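Local coordinates for protein rhodopsin (Rubrobacter xylanophilus, PDB 6KFQ) that binds retinal within a membrane-embedded bundle of helices and probably uses light to pump protons across the membrane, at residues Ser56-Leu61 against Glu66-Arg71; Ala161-Thr166 against Leu217-Ala222. All blocks are in the same frame, centred on the assembly; numbering follows the deposited sequence.

Interaction 1 (Ser56-Leu61 against Glu66-Arg71); sequences SGSTVL and EFYWAR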
loop_
_atom_site.group_PDB
_atom_site.type_symbol
_atom_site.label_atom_id
_atom_site.label_comp_id
_atom_site.label_asym_id
_atom_site.label_seq_id
_atom_site.Cartn_x
_atom_site.Cartn_y
_atom_site.Cartn_z
ATOM N N SER A 56 15.427 11.885 -9.015
ATOM C CA SER A 56 14.389 12.479 -9.851
ATOM C C SER A 56 13.002 12.411 -9.223
ATOM O O SER A 56 12.007 12.643 -9.918
ATOM C CB SER A 56 14.359 11.800 -11.220
ATOM O OG SER A 56 15.599 11.954 -11.889
ATOM N N GLY A 57 12.900 12.105 -7.936
ATOM C CA GLY A 57 11.584 11.891 -7.365
ATOM C C GLY A 57 11.197 12.913 -6.320
ATOM O O GLY A 57 10.277 12.685 -5.535
ATOM N N SER A 58 11.896 14.043 -6.295
ATOM C CA SER A 58 11.668 15.028 -5.252
ATOM C C SER A 58 11.852 16.429 -5.817
ATOM O O SER A 58 12.436 16.624 -6.887
ATOM C CB SER A 58 12.603 14.810 -4.056
ATOM O OG SER A 58 13.975 14.891 -4.444
ATOM N N THR A 59 11.324 17.402 -5.083
ATOM C CA THR A 59 11.536 18.808 -5.381
ATOM C C THR A 59 11.729 19.546 -4.069
ATOM O O THR A 59 11.209 19.138 -3.027
ATOM C CB THR A 59 10.365 19.449 -6.142
ATOM O OG1 THR A 59 9.197 19.437 -5.314
ATOM C CG2 THR A 59 10.080 18.719 -7.448
ATOM N N VAL A 60 12.480 20.638 -4.124
ATOM C CA VAL A 60 12.610 21.530 -2.982
ATOM C C VAL A 60 11.474 22.536 -3.053
ATOM O O VAL A 60 11.339 23.269 -4.039
ATOM C CB VAL A 60 13.978 22.227 -2.964
ATOM C CG1 VAL A 60 13.956 23.398 -1.988
ATOM C CG2 VAL A 60 15.048 21.231 -2.573
ATOM N N LEU A 61 10.652 22.562 -2.017
ATOM C CA LEU A 61 9.458 23.388 -2.002
ATOM C C LEU A 61 9.835 24.842 -1.766
ATOM O O LEU A 61 10.972 25.153 -1.407
ATOM C CB LEU A 61 8.501 22.876 -0.931
ATOM C CG LEU A 61 7.887 21.496 -1.180
ATOM C CD1 LEU A 61 6.914 21.130 -0.066
ATOM C CD2 LEU A 61 7.186 21.450 -2.530
ATOM N N GLU A 66 12.668 19.579 1.363
ATOM C CA GLU A 66 12.767 18.608 0.285
ATOM C C GLU A 66 11.581 17.661 0.377
ATOM O O GLU A 66 11.346 17.041 1.420
ATOM C CB GLU A 66 14.082 17.831 0.345
ATOM C CG GLU A 66 14.315 16.974 -0.896
ATOM C CD GLU A 66 15.614 16.190 -0.857
ATOM O OE1 GLU A 66 16.375 16.333 0.123
ATOM O OE2 GLU A 66 15.869 15.424 -1.811
ATOM N N PHE A 67 10.822 17.559 -0.709
ATOM C CA PHE A 67 9.560 16.831 -0.716
ATOM C C PHE A 67 9.652 15.709 -1.740
ATOM O O PHE A 67 9.731 15.973 -2.944
ATOM C CB PHE A 67 8.392 17.771 -1.023
ATOM C CG PHE A 67 7.054 17.082 -1.070
ATOM C CD1 PHE A 67 6.619 16.305 -0.004
ATOM C CD2 PHE A 67 6.231 17.217 -2.175
ATOM C CE1 PHE A 67 5.391 15.665 -0.045
ATOM C CE2 PHE A 67 4.992 16.590 -2.222
ATOM C CZ PHE A 67 4.571 15.812 -1.155
ATOM N N TYR A 68 9.645 14.462 -1.258
ATOM C CA TYR A 68 9.636 13.272 -2.113
ATOM C C TYR A 68 8.206 12.971 -2.544
ATOM O O TYR A 68 7.490 12.191 -1.912
ATOM C CB TYR A 68 10.251 12.079 -1.389
ATOM C CG TYR A 68 11.758 12.106 -1.395
ATOM C CD1 TYR A 68 12.478 11.532 -2.434
ATOM C CD2 TYR A 68 12.464 12.720 -0.371
ATOM C CE1 TYR A 68 13.861 11.562 -2.450
ATOM C CE2 TYR A 68 13.844 12.755 -0.375
ATOM C CZ TYR A 68 14.537 12.175 -1.418
ATOM O OH TYR A 68 15.912 12.204 -1.430
ATOM N N TRP A 69 7.784 13.585 -3.654
ATOM C CA TRP A 69 6.414 13.412 -4.126
ATOM C C TRP A 69 6.208 12.126 -4.918
ATOM O O TRP A 69 5.066 11.660 -5.011
ATOM C CB TRP A 69 6.004 14.611 -4.985
ATOM C CG TRP A 69 6.990 14.924 -6.055
ATOM C CD1 TRP A 69 8.004 15.824 -5.988
ATOM C CD2 TRP A 69 7.064 14.328 -7.355
ATOM N NE1 TRP A 69 8.712 15.830 -7.165
ATOM C CE2 TRP A 69 8.153 14.922 -8.023
ATOM C CE3 TRP A 69 6.312 13.358 -8.022
ATOM C CZ2 TRP A 69 8.512 14.575 -9.325
ATOM C CZ3 TRP A 69 6.671 13.011 -9.311
ATOM C CH2 TRP A 69 7.757 13.617 -9.949
ATOM N N ALA A 70 7.271 11.548 -5.497
ATOM C CA ALA A 70 7.103 10.321 -6.277
ATOM C C ALA A 70 6.526 9.203 -5.422
ATOM O O ALA A 70 5.838 8.314 -5.939
ATOM C CB ALA A 70 8.443 9.885 -6.877
ATOM N N ARG A 71 6.837 9.229 -4.124
ATOM C CA ARG A 71 6.245 8.358 -3.118
ATOM C C ARG A 71 4.734 8.224 -3.281
ATOM O O ARG A 71 4.174 7.118 -3.261
ATOM C CB ARG A 71 6.602 8.956 -1.754
ATOM C CG ARG A 71 6.181 8.189 -0.576
ATOM C CD ARG A 71 6.668 8.823 0.725
ATOM N NE ARG A 71 8.097 9.147 0.773
ATOM C CZ ARG A 71 9.095 8.260 0.807
ATOM N NH1 ARG A 71 8.860 6.952 0.745
ATOM N NH2 ARG A 71 10.348 8.692 0.878
#

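Interaction 2 (Ala161-Thr166 against Leu217-Ala222); sequences AQIFRT and LSSRQA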
loop_
_atom_site.group_PDB
_atom_site.type_symbol
_atom_site.label_atom_id
_atom_site.label_comp_id
_atom_site.label_asym_id
_atom_site.label_seq_id
_atom_site.Cartn_x
_atom_site.Cartn_y
_atom_site.Cartn_z
ATOM N N ALA A 161 -10.212 -17.569 4.732
ATOM C CA ALA A 161 -10.489 -16.720 5.888
ATOM C C ALA A 161 -9.220 -16.460 6.692
ATOM O O ALA A 161 -9.009 -15.351 7.196
ATOM C CB ALA A 161 -11.566 -17.367 6.765
ATOM N N GLN A 162 -8.348 -17.464 6.795
ATOM C CA GLN A 162 -7.147 -17.329 7.618
ATOM C C GLN A 162 -6.136 -16.379 6.984
ATOM O O GLN A 162 -5.561 -15.521 7.669
ATOM C CB GLN A 162 -6.527 -18.709 7.864
ATOM C CG GLN A 162 -5.241 -18.664 8.674
ATOM C CD GLN A 162 -4.617 -20.037 8.847
ATOM O OE1 GLN A 162 -5.284 -21.062 8.696
ATOM N NE2 GLN A 162 -3.331 -20.061 9.163
ATOM N N ILE A 163 -5.895 -16.506 5.676
ATOM C CA ILE A 163 -4.933 -15.611 5.046
ATOM C C ILE A 163 -5.504 -14.204 4.953
ATOM O O ILE A 163 -4.785 -13.212 5.127
ATOM C CB ILE A 163 -4.488 -16.136 3.667
ATOM C CG1 ILE A 163 -3.400 -15.212 3.091
ATOM C CG2 ILE A 163 -5.660 -16.202 2.709
ATOM C CD1 ILE A 163 -2.181 -15.048 3.999
ATOM N N PHE A 164 -6.806 -14.088 4.694
ATOM C CA PHE A 164 -7.399 -12.759 4.715
ATOM C C PHE A 164 -7.154 -12.080 6.056
ATOM O O PHE A 164 -6.710 -10.929 6.115
ATOM C CB PHE A 164 -8.900 -12.797 4.447
ATOM C CG PHE A 164 -9.525 -11.449 4.669
ATOM C CD1 PHE A 164 -9.455 -10.480 3.682
ATOM C CD2 PHE A 164 -10.070 -11.109 5.900
ATOM C CE1 PHE A 164 -9.976 -9.201 3.893
ATOM C CE2 PHE A 164 -10.587 -9.838 6.117
ATOM C CZ PHE A 164 -10.532 -8.884 5.110
ATOM N N ARG A 165 -7.471 -12.776 7.146
ATOM C CA ARG A 165 -7.331 -12.171 8.465
ATOM C C ARG A 165 -5.888 -11.772 8.731
ATOM O O ARG A 165 -5.626 -10.694 9.279
ATOM C CB ARG A 165 -7.847 -13.138 9.528
ATOM C CG ARG A 165 -9.365 -13.233 9.528
ATOM C CD ARG A 165 -9.859 -14.484 10.226
ATOM N NE ARG A 165 -11.296 -14.660 10.032
ATOM C CZ ARG A 165 -11.936 -15.814 10.186
ATOM N NH1 ARG A 165 -11.262 -16.903 10.529
ATOM N NH2 ARG A 165 -13.246 -15.880 9.989
ATOM N N THR A 166 -4.940 -12.617 8.326
ATOM C CA THR A 166 -3.531 -12.290 8.505
ATOM C C THR A 166 -3.150 -11.043 7.718
ATOM O O THR A 166 -2.517 -10.129 8.256
ATOM C CB THR A 166 -2.665 -13.478 8.091
ATOM O OG1 THR A 166 -2.917 -14.564 8.983
ATOM C CG2 THR A 166 -1.190 -13.097 8.147
ATOM N N LEU A 217 0.905 -14.848 -1.733
ATOM C CA LEU A 217 1.206 -15.749 -2.841
ATOM C C LEU A 217 1.761 -17.090 -2.382
ATOM O O LEU A 217 1.780 -18.034 -3.177
ATOM C CB LEU A 217 2.181 -15.077 -3.809
ATOM C CG LEU A 217 1.645 -13.764 -4.381
ATOM C CD1 LEU A 217 2.553 -13.228 -5.481
ATOM C CD2 LEU A 217 0.223 -13.940 -4.892
ATOM N N SER A 218 2.196 -17.206 -1.129
ATOM C CA SER A 218 2.589 -18.498 -0.581
ATOM C C SER A 218 1.411 -19.294 -0.025
ATOM O O SER A 218 1.580 -20.479 0.294
ATOM C CB SER A 218 3.638 -18.309 0.516
ATOM O OG SER A 218 4.764 -17.609 0.019
ATOM N N SER A 219 0.232 -18.677 0.105
ATOM C CA SER A 219 -0.960 -19.349 0.632
ATOM C C SER A 219 -1.654 -20.116 -0.493
ATOM O O SER A 219 -2.771 -19.805 -0.919
ATOM C CB SER A 219 -1.912 -18.345 1.271
ATOM O OG SER A 219 -1.310 -17.656 2.346
ATOM N N ARG A 220 -0.974 -21.169 -0.953
ATOM C CA ARG A 220 -1.430 -21.896 -2.132
ATOM C C ARG A 220 -2.750 -22.612 -1.891
ATOM O O ARG A 220 -3.565 -22.724 -2.812
ATOM C CB ARG A 220 -0.359 -22.897 -2.578
ATOM C CG ARG A 220 0.991 -22.251 -2.862
ATOM C CD ARG A 220 2.002 -23.281 -3.365
ATOM N NE ARG A 220 1.458 -24.030 -4.493
ATOM C CZ ARG A 220 1.396 -23.568 -5.738
ATOM N NH1 ARG A 220 1.860 -22.362 -6.029
ATOM N NH2 ARG A 220 0.873 -24.321 -6.698
ATOM N N GLN A 221 -2.978 -23.109 -0.673
ATOM C CA GLN A 221 -4.251 -23.757 -0.370
ATOM C C GLN A 221 -5.402 -22.777 -0.511
ATOM O O GLN A 221 -6.427 -23.084 -1.129
ATOM C CB GLN A 221 -4.228 -24.340 1.039
ATOM C CG GLN A 221 -5.583 -24.848 1.510
ATOM C CD GLN A 221 -5.613 -25.120 2.998
ATOM O OE1 GLN A 221 -4.650 -24.831 3.711
ATOM N NE2 GLN A 221 -6.723 -25.671 3.480
ATOM N N ALA A 222 -5.247 -21.585 0.068
ATOM C CA ALA A 222 -6.276 -20.556 -0.043
ATOM C C ALA A 222 -6.506 -20.170 -1.498
ATOM O O ALA A 222 -7.649 -20.093 -1.961
ATOM C CB ALA A 222 -5.871 -19.340 0.785
#

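Interaction 1 (Ser56-Leu61 against Glu66-Arg71)
The indole of Trp69 receives the carbonyl oxygen of Gly57 over one face, near the rim, and on that same face lies the methyl of its own neighbour Ala70. At the edge, close to the ring plane, Thr59 CG2 comes to 3.2 Å from Trp69 NE1, the two side chains crossing at about a right angle. A chi1 of 51°, which sets CG between the backbone N and the carbonyl carbon, turns the indole across the Gly57-Thr59 backbone, with its N-H end beside the threonine methyl. The Tyr68 ring is met instead over a face by Ser58 CB, a CH-pi contact 3.8 Å from the ring centroid, while its hydroxyl is hydrogen-bonded to the Glu2 carboxylate. Phe67 uses its CB, 3.8 Å from Leu61 CG, and sends its ring away to Leu116 and Ala120 of helix 98-120; the backbone N of Trp69 lies over one face of that ring, toward the rim.

Between these side chains the two backbones are paired. Thr59 and Phe67 form a hydrogen-bonded antiparallel pair: Phe67 N reaches Thr59 O at 2.8 Å and Thr59 N reaches Phe67 O at 3.0 Å. Val60 faces Glu66 as the adjoining non-hydrogen-bonded pair. Tyr68 is the centre of an inverse gamma turn, and beyond it Ala70 N donates to Gly57 O across 3.2 Å, with a nearly straight N-H...O angle of 169°. The chain entering helix 70-90 is thereby fastened to the chain leaving helix 32-53. A short antiparallel hairpin between the second and third transmembrane helices, on the extracellular side, is a familiar element of microbial rhodopsins such as bacteriorhodopsin.

Interaction 2 (Ala161-Thr166 against Leu217-Ala222)
Ile163 supplies the whole of its segment's grip on Ser219 and Ala222, one branch for each. With CG1 anti to the backbone N (chi1 -176°), the longer branch runs toward the serine, where CD1 packs 3.2 Å from Ser219 OG and CG1 lies 3.3 Å from that same oxygen. The CG2 methyl goes to the other partner, meeting Ala222 CB at 3.7 Å. No hydrogen bond spans the segments. The hydroxyl is hydrogen-bonded to Leu215 O, in the last turn of helix 194-218, and so can lie against the isoleucine without a polar partner from across.

In the seven-helix fold of microbial rhodopsins this is the meeting of the sixth and seventh helices at their cytoplasmic ends. Ser219, at the centre of an inverse gamma turn, separates helix 194-218 from the short helix 220-228, and the change of direction brings Ala222 back toward helix 158-184, where it also touches Ala159 and Val160.

Away from the isoleucine the interface opens quickly, and only 107 Å² is buried in all. Gln162 and Gln221, both exposed, approach no closer than 6.3 Å, from Gln162 OE1 to Gln221 OE1. Farther round the sixth helix, Arg165 lays its guanidinium face over Ala161 CB, one turn back, and Thr166 N and OG1 both donate to Gln162 O, from opposite faces of its carbonyl plane.

How the interactions relate
From the N terminus the chain runs through helices 2-23 and 32-53 before interaction 1 closes a tight loop, with four residues between its segments, and delivers the chain into helix 70-90. Helices 98-120 and 124-153 follow. Interaction 2 opens in helix 158-184 and closes, with 50 residues between its segments, where helix 194-218 gives way to the short helix 220-228. The two loops stand in series, neither nested nor crossed. Interaction 1 and interaction 2 have centres about 36 Å apart, on opposite sides of the chain's centre, and nearest atoms about 21 Å apart. One is local and ties a connection between neighbouring helices; the other joins two helices at the far end of the bundle.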